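Local coordinates for NOL1/NOP2/sun family protein (Enterococcus faecium, PDB 3M4X) that probably methylates cytosine in ribosomal RNA, combining a Rossmann-like methyltransferase domain with an RRM-like N-terminal domain and a PUA-like RNA-binding domain, at residues Gly39-Pro44 and Tyr86-Glu91; Pro92-Val97 and Gly117-Gln122; Leu50-Thr55 and Asp431-Gly436; Asn149-Gly154 and Ser385-Leu390. All blocks are in the same frame, centred on the assembly; numbering follows the deposited sequence.

Contact 1 of 4, residues Gly39-Pro44 and Tyr86-Glu91; sequences GFRWNP and YEYSQE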
loop_
_atom_site.group_PDB
_atom_site.type_symbol
_atom_site.label_atom_id
_atom_site.label_comp_id
_atom_site.label_asym_id
_atom_site.label_seq_id
_atom_site.Cartn_x
_atom_site.Cartn_y
_atom_site.Cartn_z
ATOM N N GLY A 39 13.060 6.891 3.793
ATOM C CA GLY A 39 12.229 6.598 4.948
ATOM C C GLY A 39 11.568 5.239 4.881
ATOM O O GLY A 39 11.618 4.553 3.865
ATOM N N PHE A 40 10.937 4.854 5.981
ATOM C CA PHE A 40 10.175 3.621 6.036
ATOM C C PHE A 40 9.180 3.748 7.161
ATOM O O PHE A 40 9.259 4.681 7.943
ATOM C CB PHE A 40 11.088 2.405 6.265
ATOM C CG PHE A 40 11.796 2.406 7.595
ATOM C CD1 PHE A 40 11.296 1.679 8.660
ATOM C CD2 PHE A 40 12.979 3.120 7.771
ATOM C CE1 PHE A 40 11.960 1.662 9.885
ATOM C CE2 PHE A 40 13.648 3.118 8.995
ATOM C CZ PHE A 40 13.137 2.389 10.050
ATOM N N ARG A 41 8.239 2.814 7.222
ATOM C CA ARG A 41 7.226 2.785 8.272
ATOM C C ARG A 41 7.202 1.450 9.007
ATOM O O ARG A 41 7.469 0.395 8.427
ATOM C CB ARG A 41 5.830 3.035 7.689
ATOM C CG ARG A 41 5.518 4.479 7.345
ATOM C CD ARG A 41 4.113 4.592 6.757
ATOM N NE ARG A 41 4.113 4.098 5.394
ATOM C CZ ARG A 41 3.574 2.951 4.995
ATOM N NH1 ARG A 41 2.937 2.161 5.837
ATOM N NH2 ARG A 41 3.664 2.609 3.725
ATOM N N TRP A 42 6.881 1.514 10.293
ATOM C CA TRP A 42 6.565 0.325 11.048
ATOM C C TRP A 42 5.084 -0.021 10.859
ATOM O O TRP A 42 4.310 0.756 10.278
ATOM C CB TRP A 42 6.952 0.474 12.536
ATOM C CG TRP A 42 6.257 1.578 13.275
ATOM C CD1 TRP A 42 6.643 2.893 13.346
ATOM C CD2 TRP A 42 5.069 1.468 14.064
ATOM N NE1 TRP A 42 5.765 3.600 14.134
ATOM C CE2 TRP A 42 4.786 2.751 14.578
ATOM C CE3 TRP A 42 4.220 0.401 14.395
ATOM C CZ2 TRP A 42 3.692 3.001 15.401
ATOM C CZ3 TRP A 42 3.134 0.652 15.210
ATOM C CH2 TRP A 42 2.879 1.940 15.707
ATOM N N ASN A 43 4.703 -1.195 11.351
ATOM C CA ASN A 43 3.437 -1.808 11.003
ATOM C C ASN A 43 2.582 -2.120 12.236
ATOM O O ASN A 43 2.866 -3.067 12.969
ATOM C CB ASN A 43 3.703 -3.080 10.185
ATOM C CG ASN A 43 2.441 -3.655 9.587
ATOM O OD1 ASN A 43 1.353 -3.207 9.906
ATOM N ND2 ASN A 43 2.582 -4.653 8.726
ATOM N N PRO A 44 1.541 -1.305 12.468
ATOM C CA PRO A 44 0.615 -1.455 13.599
ATOM C C PRO A 44 -0.249 -2.705 13.459
ATOM O O PRO A 44 -0.896 -3.109 14.421
ATOM C CB PRO A 44 -0.283 -0.215 13.512
ATOM C CG PRO A 44 0.307 0.661 12.435
ATOM C CD PRO A 44 1.191 -0.171 11.587
ATOM N N TYR A 86 7.603 -5.941 8.971
ATOM C CA TYR A 86 7.627 -4.988 10.077
ATOM C C TYR A 86 8.115 -3.627 9.605
ATOM O O TYR A 86 8.105 -2.656 10.350
ATOM C CB TYR A 86 8.492 -5.514 11.242
ATOM C CG TYR A 86 7.720 -6.440 12.171
ATOM C CD1 TYR A 86 7.154 -7.611 11.699
ATOM C CD2 TYR A 86 7.537 -6.115 13.511
ATOM C CE1 TYR A 86 6.417 -8.462 12.558
ATOM C CE2 TYR A 86 6.826 -6.942 14.369
ATOM C CZ TYR A 86 6.268 -8.113 13.888
ATOM O OH TYR A 86 5.566 -8.916 14.745
ATOM N N GLU A 87 8.557 -3.572 8.360
ATOM C CA GLU A 87 9.032 -2.325 7.783
ATOM C C GLU A 87 8.648 -2.261 6.335
ATOM O O GLU A 87 8.736 -3.257 5.617
ATOM C CB GLU A 87 10.545 -2.195 7.893
ATOM C CG GLU A 87 11.032 -2.209 9.312
ATOM C CD GLU A 87 12.524 -2.061 9.411
ATOM O OE1 GLU A 87 12.982 -1.726 10.513
ATOM O OE2 GLU A 87 13.229 -2.269 8.398
ATOM N N TYR A 88 8.204 -1.080 5.927
ATOM C CA TYR A 88 7.928 -0.794 4.530
ATOM C C TYR A 88 8.708 0.462 4.179
ATOM O O TYR A 88 8.508 1.512 4.795
ATOM C CB TYR A 88 6.430 -0.554 4.303
ATOM C CG TYR A 88 6.023 -0.737 2.869
ATOM C CD1 TYR A 88 5.504 -1.948 2.432
ATOM C CD2 TYR A 88 6.182 0.290 1.935
ATOM C CE1 TYR A 88 5.146 -2.133 1.117
ATOM C CE2 TYR A 88 5.823 0.110 0.612
ATOM C CZ TYR A 88 5.310 -1.107 0.212
ATOM O OH TYR A 88 4.948 -1.314 -1.095
ATOM N N SER A 89 9.617 0.361 3.221
ATOM C CA SER A 89 10.363 1.551 2.814
ATOM C C SER A 89 9.517 2.401 1.873
ATOM O O SER A 89 8.881 1.890 0.957
ATOM C CB SER A 89 11.726 1.201 2.204
ATOM O OG SER A 89 11.589 0.366 1.074
ATOM N N GLN A 90 9.499 3.700 2.143
ATOM C CA GLN A 90 8.663 4.651 1.421
ATOM C C GLN A 90 9.300 6.025 1.559
ATOM O O GLN A 90 9.718 6.409 2.656
ATOM C CB GLN A 90 7.259 4.673 2.020
ATOM C CG GLN A 90 6.292 5.536 1.250
ATOM C CD GLN A 90 4.921 5.592 1.872
ATOM O OE1 GLN A 90 4.753 5.342 3.070
ATOM N NE2 GLN A 90 3.925 5.927 1.064
ATOM N N GLU A 91 9.402 6.771 0.463
ATOM C CA GLU A 91 10.074 8.064 0.545
ATOM C C GLU A 91 9.207 9.029 1.345
ATOM O O GLU A 91 7.986 8.982 1.262
ATOM C CB GLU A 91 10.426 8.600 -0.840
ATOM C CG GLU A 91 9.377 9.469 -1.479
ATOM C CD GLU A 91 9.614 10.947 -1.239
ATOM O OE1 GLU A 91 10.574 11.322 -0.520
ATOM O OE2 GLU A 91 8.825 11.734 -1.785
HETATM O O HOH W 1 6.465 -2.921 12.713
#

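Contact 2 of 4, residues Pro92-Val97 and Gly117-Gln122; sequences PSAMIV and GGKSTQ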
loop_
_atom_site.group_PDB
_atom_site.type_symbol
_atom_site.label_atom_id
_atom_site.label_comp_id
_atom_site.label_asym_id
_atom_site.label_seq_id
_atom_site.Cartn_x
_atom_site.Cartn_y
_atom_site.Cartn_z
ATOM N N PRO A 92 9.842 9.867 2.173
ATOM C CA PRO A 92 9.170 10.730 3.154
ATOM C C PRO A 92 8.015 11.602 2.668
ATOM O O PRO A 92 7.003 11.670 3.372
ATOM C CB PRO A 92 10.318 11.573 3.706
ATOM C CG PRO A 92 11.454 10.603 3.695
ATOM C CD PRO A 92 11.291 9.795 2.429
ATOM N N SER A 93 8.129 12.253 1.520
ATOM C CA SER A 93 7.013 13.076 1.073
ATOM C C SER A 93 5.859 12.229 0.537
ATOM O O SER A 93 4.697 12.620 0.624
ATOM C CB SER A 93 7.452 14.153 0.067
ATOM O OG SER A 93 7.562 13.649 -1.249
ATOM N N ALA A 94 6.183 11.069 -0.013
ATOM C CA ALA A 94 5.150 10.156 -0.503
ATOM C C ALA A 94 4.205 9.719 0.630
ATOM O O ALA A 94 3.025 9.449 0.406
ATOM C CB ALA A 94 5.785 8.944 -1.178
HETATM N N MSE A 95 4.724 9.675 1.853
HETATM C CA MSE A 95 3.909 9.268 2.999
HETATM C C MSE A 95 2.750 10.224 3.246
HETATM O O MSE A 95 1.792 9.882 3.945
HETATM C CB MSE A 95 4.752 9.180 4.260
HETATM C CG MSE A 95 5.869 8.154 4.209
HETATM SE SE MSE A 95 6.736 8.116 5.968
HETATM C CE MSE A 95 8.280 6.999 5.523
ATOM N N ILE A 96 2.844 11.428 2.691
ATOM C CA ILE A 96 1.823 12.445 2.931
ATOM C C ILE A 96 0.483 11.992 2.362
ATOM O O ILE A 96 -0.573 12.327 2.884
ATOM C CB ILE A 96 2.205 13.807 2.306
ATOM C CG1 ILE A 96 1.317 14.918 2.863
ATOM C CG2 ILE A 96 2.085 13.764 0.782
ATOM C CD1 ILE A 96 1.358 15.028 4.348
ATOM N N VAL A 97 0.540 11.213 1.293
ATOM C CA VAL A 97 -0.661 10.840 0.570
ATOM C C VAL A 97 -1.534 9.926 1.423
ATOM O O VAL A 97 -2.715 10.209 1.640
ATOM C CB VAL A 97 -0.289 10.168 -0.761
ATOM C CG1 VAL A 97 -1.520 9.697 -1.478
ATOM C CG2 VAL A 97 0.502 11.144 -1.617
ATOM N N GLY A 117 3.007 -0.103 -3.622
ATOM C CA GLY A 117 2.118 -0.441 -2.521
ATOM C C GLY A 117 2.361 0.424 -1.291
ATOM O O GLY A 117 1.863 0.127 -0.210
ATOM N N GLY A 118 3.129 1.495 -1.458
ATOM C CA GLY A 118 3.394 2.425 -0.374
ATOM C C GLY A 118 2.125 2.956 0.272
ATOM O O GLY A 118 1.983 2.942 1.491
ATOM N N LYS A 119 1.181 3.421 -0.535
ATOM C CA LYS A 119 -0.046 3.981 0.031
ATOM C C LYS A 119 -1.066 2.931 0.492
ATOM O O LYS A 119 -1.721 3.127 1.516
ATOM C CB LYS A 119 -0.673 4.999 -0.928
ATOM C CG LYS A 119 0.264 6.157 -1.277
ATOM C CD LYS A 119 1.346 5.705 -2.256
ATOM C CE LYS A 119 2.509 6.695 -2.369
ATOM N NZ LYS A 119 2.179 7.870 -3.220
ATOM N N SER A 120 -1.195 1.814 -0.231
ATOM C CA SER A 120 -2.210 0.831 0.123
ATOM C C SER A 120 -1.861 0.352 1.498
ATOM O O SER A 120 -2.713 0.051 2.326
ATOM C CB SER A 120 -2.187 -0.378 -0.815
ATOM O OG SER A 120 -2.116 0.020 -2.159
ATOM N N THR A 121 -0.563 0.291 1.713
ATOM C CA THR A 121 0.001 -0.315 2.890
ATOM C C THR A 121 -0.234 0.610 4.092
ATOM O O THR A 121 -0.552 0.145 5.179
ATOM C CB THR A 121 1.484 -0.665 2.584
ATOM O OG1 THR A 121 1.666 -2.091 2.618
ATOM C CG2 THR A 121 2.431 0.040 3.498
ATOM N N GLN A 122 -0.171 1.927 3.891
ATOM C CA GLN A 122 -0.572 2.810 4.989
ATOM C C GLN A 122 -2.094 2.842 5.216
ATOM O O GLN A 122 -2.558 3.005 6.351
ATOM C CB GLN A 122 0.079 4.224 4.946
ATOM C CG GLN A 122 0.004 4.972 3.656
ATOM C CD GLN A 122 1.067 6.096 3.520
ATOM O OE1 GLN A 122 1.511 6.393 2.402
ATOM N NE2 GLN A 122 1.448 6.736 4.649
#

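Contact 3 of 4, residues Leu50-Thr55 and Asp431-Gly436; sequences LDMVQT and DKIPVG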
loop_
_atom_site.group_PDB
_atom_site.type_symbol
_atom_site.label_atom_id
_atom_site.label_comp_id
_atom_site.label_asym_id
_atom_site.label_seq_id
_atom_site.Cartn_x
_atom_site.Cartn_y
_atom_site.Cartn_z
ATOM N N LEU A 50 6.010 -1.798 16.642
ATOM C CA LEU A 50 6.951 -0.729 16.948
ATOM C C LEU A 50 8.073 -1.221 17.854
ATOM O O LEU A 50 9.241 -0.914 17.622
ATOM C CB LEU A 50 6.229 0.463 17.583
ATOM C CG LEU A 50 7.088 1.590 18.165
ATOM C CD1 LEU A 50 7.918 2.371 17.094
ATOM C CD2 LEU A 50 6.176 2.539 18.937
ATOM N N ASP A 51 7.720 -1.973 18.891
ATOM C CA ASP A 51 8.730 -2.477 19.819
ATOM C C ASP A 51 9.788 -3.270 19.059
ATOM O O ASP A 51 10.986 -3.129 19.307
ATOM C CB ASP A 51 8.104 -3.351 20.912
ATOM C CG ASP A 51 9.149 -3.918 21.878
ATOM O OD1 ASP A 51 10.301 -3.447 21.862
ATOM O OD2 ASP A 51 8.824 -4.836 22.657
HETATM N N MSE A 52 9.345 -4.107 18.132
HETATM C CA MSE A 52 10.278 -4.926 17.372
HETATM C C MSE A 52 11.221 -4.085 16.511
HETATM O O MSE A 52 12.384 -4.428 16.333
HETATM C CB MSE A 52 9.520 -5.948 16.525
HETATM C CG MSE A 52 8.879 -7.073 17.356
HETATM SE SE MSE A 52 10.180 -8.180 18.385
HETATM C CE MSE A 52 10.164 -7.212 20.076
ATOM N N VAL A 53 10.714 -2.982 15.967
ATOM C CA VAL A 53 11.550 -2.085 15.184
ATOM C C VAL A 53 12.545 -1.316 16.063
ATOM O O VAL A 53 13.698 -1.105 15.679
ATOM C CB VAL A 53 10.701 -1.102 14.353
ATOM C CG1 VAL A 53 11.581 0.030 13.792
ATOM C CG2 VAL A 53 9.979 -1.850 13.232
ATOM N N GLN A 54 12.103 -0.918 17.251
ATOM C CA GLN A 54 12.955 -0.160 18.157
ATOM C C GLN A 54 14.118 -1.023 18.624
ATOM O O GLN A 54 15.245 -0.547 18.795
ATOM C CB GLN A 54 12.141 0.353 19.347
ATOM C CG GLN A 54 11.304 1.617 19.015
ATOM C CD GLN A 54 10.303 1.963 20.104
ATOM O OE1 GLN A 54 9.956 1.126 20.944
ATOM N NE2 GLN A 54 9.840 3.199 20.100
ATOM N N THR A 55 13.832 -2.305 18.799
ATOM C CA THR A 55 14.799 -3.260 19.309
ATOM C C THR A 55 15.813 -3.708 18.258
ATOM O O THR A 55 17.013 -3.608 18.488
ATOM C CB THR A 55 14.079 -4.465 19.881
ATOM O OG1 THR A 55 13.210 -4.020 20.926
ATOM C CG2 THR A 55 15.078 -5.465 20.446
ATOM N N ASP A 431 11.601 -13.835 18.540
ATOM C CA ASP A 431 11.282 -12.922 19.634
ATOM C C ASP A 431 9.770 -12.791 19.703
ATOM O O ASP A 431 9.105 -13.608 20.350
ATOM C CB ASP A 431 11.969 -11.561 19.458
ATOM C CG ASP A 431 11.852 -10.674 20.699
ATOM O OD1 ASP A 431 10.930 -10.874 21.523
ATOM O OD2 ASP A 431 12.695 -9.769 20.860
ATOM N N LYS A 432 9.220 -11.790 19.013
ATOM C CA LYS A 432 7.767 -11.638 18.937
ATOM C C LYS A 432 7.266 -11.584 17.494
ATOM O O LYS A 432 6.079 -11.350 17.237
ATOM C CB LYS A 432 7.322 -10.393 19.707
ATOM C CG LYS A 432 7.348 -10.547 21.225
ATOM C CD LYS A 432 6.778 -9.306 21.891
ATOM C CE LYS A 432 7.018 -9.344 23.393
ATOM N NZ LYS A 432 6.525 -8.112 24.071
ATOM N N ILE A 433 8.175 -11.819 16.556
ATOM C CA ILE A 433 7.865 -11.690 15.139
ATOM C C ILE A 433 7.523 -13.034 14.513
ATOM O O ILE A 433 8.376 -13.926 14.457
ATOM C CB ILE A 433 9.059 -11.152 14.360
ATOM C CG1 ILE A 433 9.585 -9.865 14.984
ATOM C CG2 ILE A 433 8.686 -10.941 12.899
ATOM C CD1 ILE A 433 10.941 -9.459 14.427
ATOM N N PRO A 434 6.279 -13.174 14.017
ATOM C CA PRO A 434 5.893 -14.371 13.260
ATOM C C PRO A 434 6.560 -14.328 11.895
ATOM O O PRO A 434 6.321 -13.391 11.119
ATOM C CB PRO A 434 4.360 -14.230 13.115
ATOM C CG PRO A 434 3.954 -13.280 14.204
ATOM C CD PRO A 434 5.123 -12.300 14.280
ATOM N N VAL A 435 7.391 -15.316 11.591
ATOM C CA VAL A 435 8.129 -15.262 10.340
ATOM C C VAL A 435 7.657 -16.253 9.292
ATOM O O VAL A 435 8.130 -16.220 8.157
ATOM C CB VAL A 435 9.639 -15.421 10.569
ATOM C CG1 VAL A 435 10.115 -14.355 11.532
ATOM C CG2 VAL A 435 9.964 -16.810 11.117
ATOM N N GLY A 436 6.716 -17.127 9.659
ATOM C CA GLY A 436 6.263 -18.163 8.743
ATOM C C GLY A 436 5.892 -19.481 9.411
ATOM O O GLY A 436 6.055 -19.637 10.618
#

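Contact 4 of 4, residues Asn149-Gly154 and Ser385-Leu390; sequences NIERWG and SYALAL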
loop_
_atom_site.group_PDB
_atom_site.type_symbol
_atom_site.label_atom_id
_atom_site.label_comp_id
_atom_site.label_asym_id
_atom_site.label_seq_id
_atom_site.Cartn_x
_atom_site.Cartn_y
_atom_site.Cartn_z
ATOM N N ASN A 149 3.659 -7.576 -1.569
ATOM C CA ASN A 149 3.842 -6.636 -0.455
ATOM C C ASN A 149 2.642 -6.610 0.505
ATOM O O ASN A 149 2.814 -6.499 1.716
ATOM C CB ASN A 149 4.157 -5.220 -0.954
ATOM C CG ASN A 149 5.633 -5.025 -1.302
ATOM O OD1 ASN A 149 6.531 -5.306 -0.495
ATOM N ND2 ASN A 149 5.886 -4.507 -2.501
ATOM N N ILE A 150 1.431 -6.698 -0.039
ATOM C CA ILE A 150 0.209 -6.740 0.781
ATOM C C ILE A 150 0.272 -7.960 1.718
ATOM O O ILE A 150 0.093 -7.854 2.928
ATOM C CB ILE A 150 -1.084 -6.763 -0.115
ATOM C CG1 ILE A 150 -1.686 -5.367 -0.263
ATOM C CG2 ILE A 150 -2.179 -7.596 0.504
ATOM C CD1 ILE A 150 -0.753 -4.325 -0.764
ATOM N N GLU A 151 0.570 -9.114 1.144
ATOM C CA GLU A 151 0.755 -10.324 1.922
ATOM C C GLU A 151 1.855 -10.185 2.983
ATOM O O GLU A 151 1.685 -10.606 4.126
ATOM C CB GLU A 151 1.070 -11.478 0.976
ATOM C CG GLU A 151 1.327 -12.789 1.664
ATOM C CD GLU A 151 1.843 -13.822 0.703
ATOM O OE1 GLU A 151 3.039 -13.771 0.370
ATOM O OE2 GLU A 151 1.052 -14.681 0.271
ATOM N N ARG A 152 2.976 -9.579 2.616
ATOM C CA ARG A 152 4.091 -9.446 3.554
ATOM C C ARG A 152 3.683 -8.596 4.750
ATOM O O ARG A 152 4.044 -8.890 5.906
ATOM C CB ARG A 152 5.332 -8.875 2.858
ATOM C CG ARG A 152 6.555 -8.668 3.772
ATOM C CD ARG A 152 7.806 -8.240 2.962
ATOM N NE ARG A 152 7.569 -6.979 2.269
ATOM C CZ ARG A 152 7.845 -5.775 2.776
ATOM N NH1 ARG A 152 8.395 -5.658 3.987
ATOM N NH2 ARG A 152 7.569 -4.685 2.070
ATOM N N TRP A 153 2.896 -7.572 4.444
ATOM C CA TRP A 153 2.462 -6.551 5.380
ATOM C C TRP A 153 1.406 -7.125 6.294
ATOM O O TRP A 153 1.064 -6.521 7.308
ATOM C CB TRP A 153 1.893 -5.350 4.595
ATOM C CG TRP A 153 1.790 -4.053 5.363
ATOM C CD1 TRP A 153 0.656 -3.326 5.597
ATOM C CD2 TRP A 153 2.871 -3.319 5.969
ATOM N NE1 TRP A 153 0.960 -2.196 6.324
ATOM C CE2 TRP A 153 2.312 -2.169 6.566
ATOM C CE3 TRP A 153 4.253 -3.531 6.075
ATOM C CZ2 TRP A 153 3.084 -1.232 7.254
ATOM C CZ3 TRP A 153 5.024 -2.596 6.775
ATOM C CH2 TRP A 153 4.435 -1.464 7.349
ATOM N N GLY A 154 0.883 -8.295 5.930
ATOM C CA GLY A 154 -0.091 -8.975 6.769
ATOM C C GLY A 154 -1.525 -8.492 6.628
ATOM O O GLY A 154 -2.325 -8.613 7.554
ATOM N N SER A 385 -0.764 -21.323 4.945
ATOM C CA SER A 385 0.014 -20.467 4.055
ATOM C C SER A 385 0.937 -19.492 4.778
ATOM O O SER A 385 0.773 -19.196 5.967
ATOM C CB SER A 385 -0.925 -19.648 3.186
ATOM O OG SER A 385 -1.639 -18.751 4.016
ATOM N N TYR A 386 1.896 -18.981 4.013
ATOM C CA TYR A 386 2.769 -17.900 4.424
ATOM C C TYR A 386 1.926 -16.689 4.802
ATOM O O TYR A 386 2.177 -16.038 5.816
ATOM C CB TYR A 386 3.690 -17.571 3.259
ATOM C CG TYR A 386 4.812 -16.590 3.548
ATOM C CD1 TYR A 386 5.754 -16.851 4.530
ATOM C CD2 TYR A 386 4.961 -15.438 2.793
ATOM C CE1 TYR A 386 6.792 -15.977 4.777
ATOM C CE2 TYR A 386 6.003 -14.559 3.031
ATOM C CZ TYR A 386 6.915 -14.834 4.026
ATOM O OH TYR A 386 7.956 -13.966 4.275
ATOM N N ALA A 387 0.904 -16.401 4.004
ATOM C CA ALA A 387 0.047 -15.246 4.257
ATOM C C ALA A 387 -0.570 -15.317 5.648
ATOM O O ALA A 387 -0.595 -14.323 6.384
ATOM C CB ALA A 387 -1.042 -15.124 3.180
ATOM N N LEU A 388 -1.086 -16.493 6.003
ATOM C CA LEU A 388 -1.758 -16.683 7.279
ATOM C C LEU A 388 -0.770 -16.474 8.430
ATOM O O LEU A 388 -1.057 -15.751 9.394
ATOM C CB LEU A 388 -2.395 -18.083 7.341
ATOM C CG LEU A 388 -3.023 -18.502 8.673
ATOM C CD1 LEU A 388 -3.995 -17.464 9.171
ATOM C CD2 LEU A 388 -3.708 -19.847 8.546
ATOM N N ALA A 389 0.399 -17.094 8.319
ATOM C CA ALA A 389 1.472 -16.860 9.280
ATOM C C ALA A 389 1.709 -15.367 9.517
ATOM O O ALA A 389 1.734 -14.912 10.660
ATOM C CB ALA A 389 2.771 -17.541 8.822
ATOM N N LEU A 390 1.872 -14.616 8.432
ATOM C CA LEU A 390 2.193 -13.185 8.504
ATOM C C LEU A 390 1.013 -12.264 8.845
ATOM O O LEU A 390 1.208 -11.072 9.074
ATOM C CB LEU A 390 2.870 -12.723 7.212
ATOM C CG LEU A 390 4.399 -12.883 7.257
ATOM C CD1 LEU A 390 4.809 -14.335 7.508
ATOM C CD2 LEU A 390 5.052 -12.358 5.995
HETATM O O HOH W 2 -0.499 -11.839 5.296
#

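Contact 1 of 4, residues Gly39-Pro44 and Tyr86-Glu91
Arg41 and Tyr88 form an antiparallel hydrogen-bonded pair in the three-stranded sheet of the RRM-like N-terminal domain. Strand 88-89 is an edge strand and runs beside the central strand 39-41. Arg41 N donates to Tyr88 O at 2.8 Å, and Tyr88 N donates back to Arg41 O at 3.0 Å. Gln90 N adds a bond of 2.9 Å to Gly39 O, approaching from above the carbonyl plane. Between these bonds lies the non-hydrogen-bonded pair of Phe40 and Ser89, whose CA atoms are 3.8 Å apart.

The tight side is the face that carries Arg41 and Tyr88, covered by helices 118-127 and 140-153. Here the Arg41 chain bends at chi3 (-75°) and turns its guanidinium to Gln90. Tyr88 CB lies over one face of that group. Arg41 NE reaches Gln90 OE1 at 2.7 Å, in the guanidinium plane, with the amide plane turned 73° away. The second end of the amide, Gln90 NE2, bonds Gln122 OE1, so the amide is held at both ends.

Phe40 lies on the other face, with Phe40 CE1 3.6 Å from Glu87 OE1, while the neighbouring Ser89 is exposed. Past Trp42 the strands separate and a water replaces the direct bond. It accepts from Asn43 N at 2.8 Å and donates to Tyr86 O at 2.9 Å.

Contact 2 of 4, residues Pro92-Val97 and Gly117-Gln122
Lys119 lies against Ala94 and Val97, where the start of helix 118-127 meets helix 95-101 in the Rossmann-like methyltransferase fold. Gly117 is the N-cap of helix 118-127. The turn is part of a glycine-rich stretch, which in related methyltransferases lies at the cofactor pocket.

The CB of Lys119 is directed at the other helix. CG follows, beside Val97, with Val97 CG1 4.0 Å from Lys119 CG. At chi2 (75°) the chain folds, and CD carries it along the partner helix. Lys119 CE comes to Ala94, 4.1 Å from Ala94 CB and 3.9 Å from Ala94 O. A second bend at chi4 brings Lys119 NZ 4.0 Å from Val97 CG2. The ammonium makes no hydrogen bond to this helix. Its charge has a long, weak ion pair with Asp182. The contact of Lys119 is therefore mostly aliphatic.

One turn on, Gln122 supplies the polar link. With its OE1 held by Gln90 of the N-terminal domain, its NE2 faces the carbonyl of Met95, modelled as selenomethionine. Met95 O is shared with Thr99 OG1. The bond from Gln122 NE2 to Met95 O is weak and bent, 3.2 Å long with an N-H...O angle of 130°.

Contact 3 of 4, residues Leu50-Thr55 and Asp431-Gly436
Met52 makes a small van der Waals contact between two domains, apolar at Ile433 and beside polar groups at Asp431 and Lys432. It projects from helix 49-56 of the N-terminal domain onto the PUA-like domain, where the chain turns from strand 426-430 into strand 433-441. No hydrogen bond joins the two segments.

Met52, modelled as selenomethionine, is buried and bent at chi2 (-61°) and chi3 (93°). The bends lay its chain along the turn. Met52 CG meets Ile433 CG1 at 3.7 Å, and the two chains run past one another, pointing opposite ways. Met52 SE lies 3.8 Å from Lys432 CB. Met52 CE ends by the carboxylate of the turn, 3.7 Å from Asp431 OD2. That oxygen has its polar partner in Tyr56 OH, which gives a second link to the N-terminal domain. Tyr86 also touches both Met52 and Ile433 and extends the apolar patch.

The outer side is looser. Lys432 stretches out to the exposed side, and Lys432 NZ stays 4.2 Å from Asp51 OD2, beyond salt-bridge range. Any attraction there is probably modest. One apolar side chain set against the turn of a beta-hairpin, with charges around it, fits a local interface between an RRM-like domain and a PUA-like beta domain.

Contact 4 of 4, residues Asn149-Gly154 and Ser385-Leu390
The Tyr386 ring takes Leu390 CD1 over one face, 3.7 Å above its plane and offset toward the rim, and Glu151 OE1 at its edge. Phe449 also meets this ring, with the planes at a steep angle. Glu151 OE1 is 3.5 Å from Tyr386 CD2, and the carboxylate stands at 86° to the ring. The setting is a helix-helix packing. The end of helix 140-153, from the Rossmann-like domain, meets the short helix 386-390 of the first C-terminal domain. The axes of the short segments 149-153 and 386-390 come within 8.7 Å, their directions 43° apart.

Glu151 CG is anti to the backbone N (chi1 178°), which sends the chain out to the partner helix. Glu151 CG rests on Ala387, 3.7 Å from Ala387 CB. The acid is not left to the ring: OE2 forms a salt bridge with Arg369. Tyr386 OH bonds Gln83 NE2.

A second flat group, the guanidinium of Arg152, is bound on its own side. Arg152 NH2 gives a bond of 2.8 Å to Asn149 OD1, in the guanidinium plane, and NH1 serves the carbonyls of His82 and Glu87. The backbone of Arg152 still takes part, since Leu390 CD2 touches Arg152 O at 3.6 Å.

Gly154 closes the C-terminal end of helix 140-153 in a Schellman motif. At the N-terminal end of helix 386-390, the N-cap Ser385 accepts from Leu388 N through OG. Lys46 NZ binds both Arg152 O and Leu390 O. A water donates to Glu151 O at 2.8 Å and to Ala387 O at 2.7 Å.

Contacts 1 and 2 are buried near the centre of the chain, while contacts 3 and 4 are only partly buried. Contact 1 is held by backbone bonds within one sheet and by an arginine-glutamine bond. Contact 2 joins two helices by aliphatic packing and one weak bond. Contact 3 is van der Waals packing with charges at its exposed side, and contact 4 packs helices with a bridging water. Contacts 1 and 2 meet at two glutamines. Contact 1 also reaches contact 4, where Asn43 ND2 binds Trp153 O, and contact 3, where Tyr86 packs on Ile433 and Pro434. Contacts 3 and 4 touch at Pro434 to Gly436, against Tyr386, Ala389 and Leu390. Contacts 2 and 3 stay about 11 Å apart at their nearest atoms.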